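PDB 3PJ0: Lmo0305 protein from Listeria monocytogenes, which is of unknown function but carries pyridoxal phosphate on a lysine and belongs to a large superfamily of pyridoxal-phosphate-dependent proteins. Local coordinates for residues L97-L100 with E101-Q105; T308-Q311 with D312-V316. All blocks are in the same frame, centred on the assembly; numbering follows the deposited sequence.

Contact 1. Residues L97-L100 with E101-Q105; sequences LSHL and EIHEQ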
loop_
_atom_site.group_PDB
_atom_site.type_symbol
_atom_site.label_atom_id
_atom_site.label_comp_id
_atom_site.label_asym_id
_atom_site.label_seq_id
_atom_site.Cartn_x
_atom_site.Cartn_y
_atom_site.Cartn_z
ATOM N N LEU A 97 2.678 -4.059 -24.606
ATOM C CA LEU A 97 2.569 -2.840 -23.807
ATOM C C LEU A 97 1.727 -3.061 -22.558
ATOM O O LEU A 97 1.187 -2.092 -21.980
ATOM C CB LEU A 97 2.024 -1.684 -24.656
ATOM C CG LEU A 97 2.810 -1.372 -25.925
ATOM C CD1 LEU A 97 2.333 -0.080 -26.628
ATOM C CD2 LEU A 97 4.282 -1.260 -25.577
ATOM N N SER A 98 1.615 -4.313 -22.117
ATOM C CA SER A 98 0.923 -4.577 -20.856
ATOM C C SER A 98 1.570 -3.756 -19.743
ATOM O O SER A 98 2.765 -3.457 -19.776
ATOM C CB SER A 98 0.965 -6.046 -20.474
ATOM O OG SER A 98 0.445 -6.229 -19.153
ATOM N N HIS A 99 0.773 -3.406 -18.742
ATOM C CA HIS A 99 1.276 -2.570 -17.664
ATOM C C HIS A 99 2.389 -3.330 -16.944
ATOM O O HIS A 99 3.362 -2.736 -16.479
ATOM C CB HIS A 99 0.125 -2.201 -16.717
ATOM C CG HIS A 99 0.455 -1.155 -15.701
ATOM N ND1 HIS A 99 1.022 -1.454 -14.476
ATOM C CD2 HIS A 99 0.216 0.178 -15.688
ATOM C CE1 HIS A 99 1.139 -0.342 -13.764
ATOM N NE2 HIS A 99 0.657 0.662 -14.470
ATOM N N LEU A 100 2.239 -4.648 -16.870
ATOM C CA LEU A 100 3.230 -5.507 -16.246
ATOM C C LEU A 100 4.597 -5.471 -16.957
ATOM O O LEU A 100 5.648 -5.564 -16.337
ATOM C CB LEU A 100 2.737 -6.964 -16.226
ATOM C CG LEU A 100 1.570 -7.471 -15.329
ATOM C CD1 LEU A 100 2.028 -7.646 -13.927
ATOM C CD2 LEU A 100 0.226 -6.668 -15.429
ATOM N N GLU A 101 4.562 -5.301 -18.275
ATOM C CA GLU A 101 5.778 -5.343 -19.060
ATOM C C GLU A 101 6.547 -4.035 -19.045
ATOM O O GLU A 101 7.785 -4.051 -19.044
ATOM C CB GLU A 101 5.419 -5.682 -20.505
ATOM C CG GLU A 101 6.595 -5.899 -21.420
ATOM C CD GLU A 101 7.400 -7.158 -21.080
ATOM O OE1 GLU A 101 6.925 -7.996 -20.274
ATOM O OE2 GLU A 101 8.503 -7.302 -21.654
ATOM N N ILE A 102 5.827 -2.911 -19.023
ATOM C CA ILE A 102 6.483 -1.603 -19.163
ATOM C C ILE A 102 6.376 -0.582 -18.032
ATOM O O ILE A 102 7.182 0.363 -18.007
ATOM C CB ILE A 102 6.028 -0.911 -20.491
ATOM C CG1 ILE A 102 4.559 -0.520 -20.451
ATOM C CG2 ILE A 102 6.303 -1.852 -21.718
ATOM C CD1 ILE A 102 4.110 0.289 -21.680
ATOM N N HIS A 103 5.418 -0.727 -17.115
ATOM C CA HIS A 103 5.214 0.287 -16.088
ATOM C C HIS A 103 5.451 -0.143 -14.638
ATOM O O HIS A 103 5.150 0.625 -13.735
ATOM C CB HIS A 103 3.804 0.901 -16.176
ATOM C CG HIS A 103 3.523 1.639 -17.450
ATOM N ND1 HIS A 103 4.281 2.704 -17.884
ATOM C CD2 HIS A 103 2.506 1.515 -18.335
ATOM C CE1 HIS A 103 3.762 3.182 -19.001
ATOM N NE2 HIS A 103 2.694 2.462 -19.310
ATOM N N GLU A 104 6.045 -1.311 -14.419
ATOM C CA GLU A 104 6.239 -1.800 -13.063
ATOM C C GLU A 104 7.697 -2.118 -12.730
ATOM O O GLU A 104 7.990 -2.919 -11.820
ATOM C CB GLU A 104 5.312 -2.994 -12.814
ATOM C CG GLU A 104 3.814 -2.682 -13.000
ATOM C CD GLU A 104 2.938 -3.945 -12.916
ATOM O OE1 GLU A 104 3.411 -4.980 -12.411
ATOM O OE2 GLU A 104 1.781 -3.899 -13.372
ATOM N N GLN A 105 8.617 -1.469 -13.438
ATOM C CA GLN A 105 10.054 -1.687 -13.221
ATOM C C GLN A 105 10.406 -3.192 -13.242
ATOM O O GLN A 105 11.266 -3.632 -12.490
ATOM C CB GLN A 105 10.546 -1.041 -11.909
ATOM C CG GLN A 105 10.583 0.477 -11.934
ATOM C CD GLN A 105 11.704 1.035 -12.792
ATOM O OE1 GLN A 105 12.586 0.314 -13.259
ATOM N NE2 GLN A 105 11.689 2.352 -12.982
HETATM O O HOH W 1 7.393 -3.371 -15.994
HETATM O O HOH W 2 5.484 -6.347 -13.589
#
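The imidazole of His99 has His103 CB over one face and a Glu104 carboxylate oxygen at its edge. His103 CB lies 3.6 Å from the His99 ring centroid, almost on the ring normal, which makes a CH-pi contact. At the edge, His99 ND1 donates to Glu104 OE2 over 2.8 Å. This bond is nearly straight, 171°, and lies in the ring plane. It uses the anti lone pair of OE2, and the carboxylate is turned 53° from the ring. The face contact and the edge bond together probably fix the rotation of the imidazole. The His103 ring meets it only obliquely and has Ile102 CG1 over one face, offset toward the rim; its NE2 bonds to Glu149.

With His99 CG anti to the backbone N (chi1 -170°), the ring lies beneath His103 CB and turns its ND1 edge to Glu104. Glu104 OE1 lies 3.4 Å from Leu100 CD1, and water 2 links it to Leu100 O. Water 1 joins Leu100 O to Glu104 N. Ser98 is the N-cap: its OG accepts a weak bond from Leu100 N. Ser98 O takes both Glu101 N and Ile102 N. His103 N closes the turn on His99 O.

The short helix 99-102 follows strand 91-94. Leu100 touches Leu142 of strand 140-144 and Gln76 and Gln77 of helix 72-87. Glu101 touches strand 115-118. Arg233 of the second subunit bonds to His103 O.

Contact 2. Residues T308-Q311 with D312-V316; sequences TKIQ and DETGV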
loop_
_atom_site.group_PDB
_atom_site.type_symbol
_atom_site.label_atom_id
_atom_site.label_comp_id
_atom_site.label_asym_id
_atom_site.label_seq_id
_atom_site.Cartn_x
_atom_site.Cartn_y
_atom_site.Cartn_z
ATOM N N THR A 308 -0.491 25.803 -26.559
ATOM C CA THR A 308 -0.251 26.846 -25.553
ATOM C C THR A 308 -1.056 28.100 -25.849
ATOM O O THR A 308 -1.711 28.652 -24.959
ATOM C CB THR A 308 1.254 27.211 -25.502
ATOM O OG1 THR A 308 1.984 26.051 -25.106
ATOM C CG2 THR A 308 1.548 28.350 -24.517
ATOM N N LYS A 309 -1.028 28.548 -27.102
ATOM C CA LYS A 309 -1.741 29.754 -27.473
ATOM C C LYS A 309 -3.231 29.555 -27.249
ATOM O O LYS A 309 -3.895 30.441 -26.705
ATOM C CB LYS A 309 -1.475 30.115 -28.940
ATOM C CG LYS A 309 -2.335 31.256 -29.472
ATOM C CD LYS A 309 -1.972 31.644 -30.900
ATOM C CE LYS A 309 -2.896 32.737 -31.428
ATOM N NZ LYS A 309 -2.621 33.045 -32.853
ATOM N N ILE A 310 -3.742 28.379 -27.625
ATOM C CA ILE A 310 -5.174 28.110 -27.522
ATOM C C ILE A 310 -5.626 28.010 -26.072
ATOM O O ILE A 310 -6.677 28.535 -25.727
ATOM C CB ILE A 310 -5.576 26.839 -28.283
ATOM C CG1 ILE A 310 -5.384 27.034 -29.788
ATOM C CG2 ILE A 310 -7.039 26.508 -28.016
ATOM C CD1 ILE A 310 -5.674 25.743 -30.591
ATOM N N GLN A 311 -4.857 27.305 -25.248
ATOM C CA GLN A 311 -5.166 27.168 -23.822
ATOM C C GLN A 311 -5.187 28.535 -23.121
ATOM O O GLN A 311 -6.078 28.836 -22.320
ATOM C CB GLN A 311 -4.168 26.220 -23.157
ATOM C CG GLN A 311 -4.341 24.742 -23.628
ATOM C CD GLN A 311 -3.279 23.775 -23.106
ATOM O OE1 GLN A 311 -3.497 22.567 -23.103
ATOM N NE2 GLN A 311 -2.129 24.299 -22.672
ATOM N N ASP A 312 -4.212 29.368 -23.442
ATOM C CA ASP A 312 -4.123 30.705 -22.840
ATOM C C ASP A 312 -5.302 31.613 -23.220
ATOM O O ASP A 312 -5.784 32.386 -22.390
ATOM C CB ASP A 312 -2.806 31.391 -23.243
ATOM C CG ASP A 312 -1.568 30.713 -22.677
ATOM O OD1 ASP A 312 -1.647 29.744 -21.904
ATOM O OD2 ASP A 312 -0.471 31.171 -23.021
ATOM N N GLU A 313 -5.763 31.493 -24.463
ATOM C CA GLU A 313 -6.846 32.324 -25.003
ATOM C C GLU A 313 -8.278 31.825 -24.701
ATOM O O GLU A 313 -9.226 32.610 -24.792
ATOM C CB GLU A 313 -6.634 32.517 -26.515
ATOM C CG GLU A 313 -5.379 33.369 -26.820
ATOM C CD GLU A 313 -4.980 33.436 -28.291
ATOM O OE1 GLU A 313 -5.625 32.792 -29.149
ATOM O OE2 GLU A 313 -3.991 34.144 -28.591
ATOM N N THR A 314 -8.435 30.540 -24.382
ATOM C CA THR A 314 -9.749 29.949 -24.032
ATOM C C THR A 314 -9.958 29.462 -22.591
ATOM O O THR A 314 -11.103 29.278 -22.170
ATOM C CB THR A 314 -10.054 28.743 -24.944
ATOM O OG1 THR A 314 -9.206 27.626 -24.599
ATOM C CG2 THR A 314 -9.860 29.123 -26.407
ATOM N N GLY A 315 -8.879 29.220 -21.852
ATOM C CA GLY A 315 -8.977 28.703 -20.481
ATOM C C GLY A 315 -9.277 27.212 -20.424
ATOM O O GLY A 315 -9.569 26.693 -19.357
ATOM N N VAL A 316 -9.205 26.520 -21.566
ATOM C CA VAL A 316 -9.472 25.096 -21.638
ATOM C C VAL A 316 -8.181 24.302 -21.840
ATOM O O VAL A 316 -7.586 24.370 -22.898
ATOM C CB VAL A 316 -10.411 24.717 -22.828
ATOM C CG1 VAL A 316 -10.629 23.215 -22.857
ATOM C CG2 VAL A 316 -11.754 25.465 -22.770
#
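Thr314 OG1 sits between its own backbone N and carbonyl carbon, chi1 72°, the crowded position, and this turns the hydroxyl back to Ile310 O. OG1 donates to that oxygen over 2.9 Å. Thr314 N bonds to the same oxygen at 3.0 Å, from the opposite face of the carbonyl plane. Two donors therefore grip one carbonyl in the last turn of the helix. OG1 also accepts from Val316 N at 3.2 Å, an ST turn that ties the helix end to the chain leaving it. The Thr314 and Ile310 side chains lie side by side.

Lys309 and Glu313 are each modelled in two conformations. In the one described, Lys309 is extended and its CE comes to 3.4 Å from Glu313 OE2 as the two chains cross at a slant. The charged ends do not meet there; Lys309 NZ forms its salt bridge with Glu358. The Asp312 carboxylate lies beside Thr308, with OD2 3.8 Å from Thr308 CG2, while OD1 bonds to Ser9. Gly315 leaves the helix with positive phi, 78°, and its N reaches Gln311 O. Gln311 CG lies 3.3 Å from Val316 O.

These residues end helix 300-314. Helix 2-11 packs on Thr308 and Gln311, and helix 345-358 on Ile310 and Thr314. The chain then enters strand 316-317, which pairs in parallel with strand 15-16.

Contact 1 is a whole short helix with its cap, contact 2 the C-terminal end of a longer one. They lie in different parts of the chain. Their centres are 34 Å apart, and their nearest atoms about 21 Å, so they do not touch. Residues 97-105 belong to the region built on the mixed seven-stranded sheet. Lys208, which carries the pyridoxal phosphate, follows strand 201-205 of that same sheet. Residues 308-316 pack against the N-terminal and C-terminal helices. Their centre is 28 Å from the centre of the chain, against 13 Å for contact 1. Contact 1 also meets the second subunit, whereas contact 2 has no neighbour from another chain of the assembly.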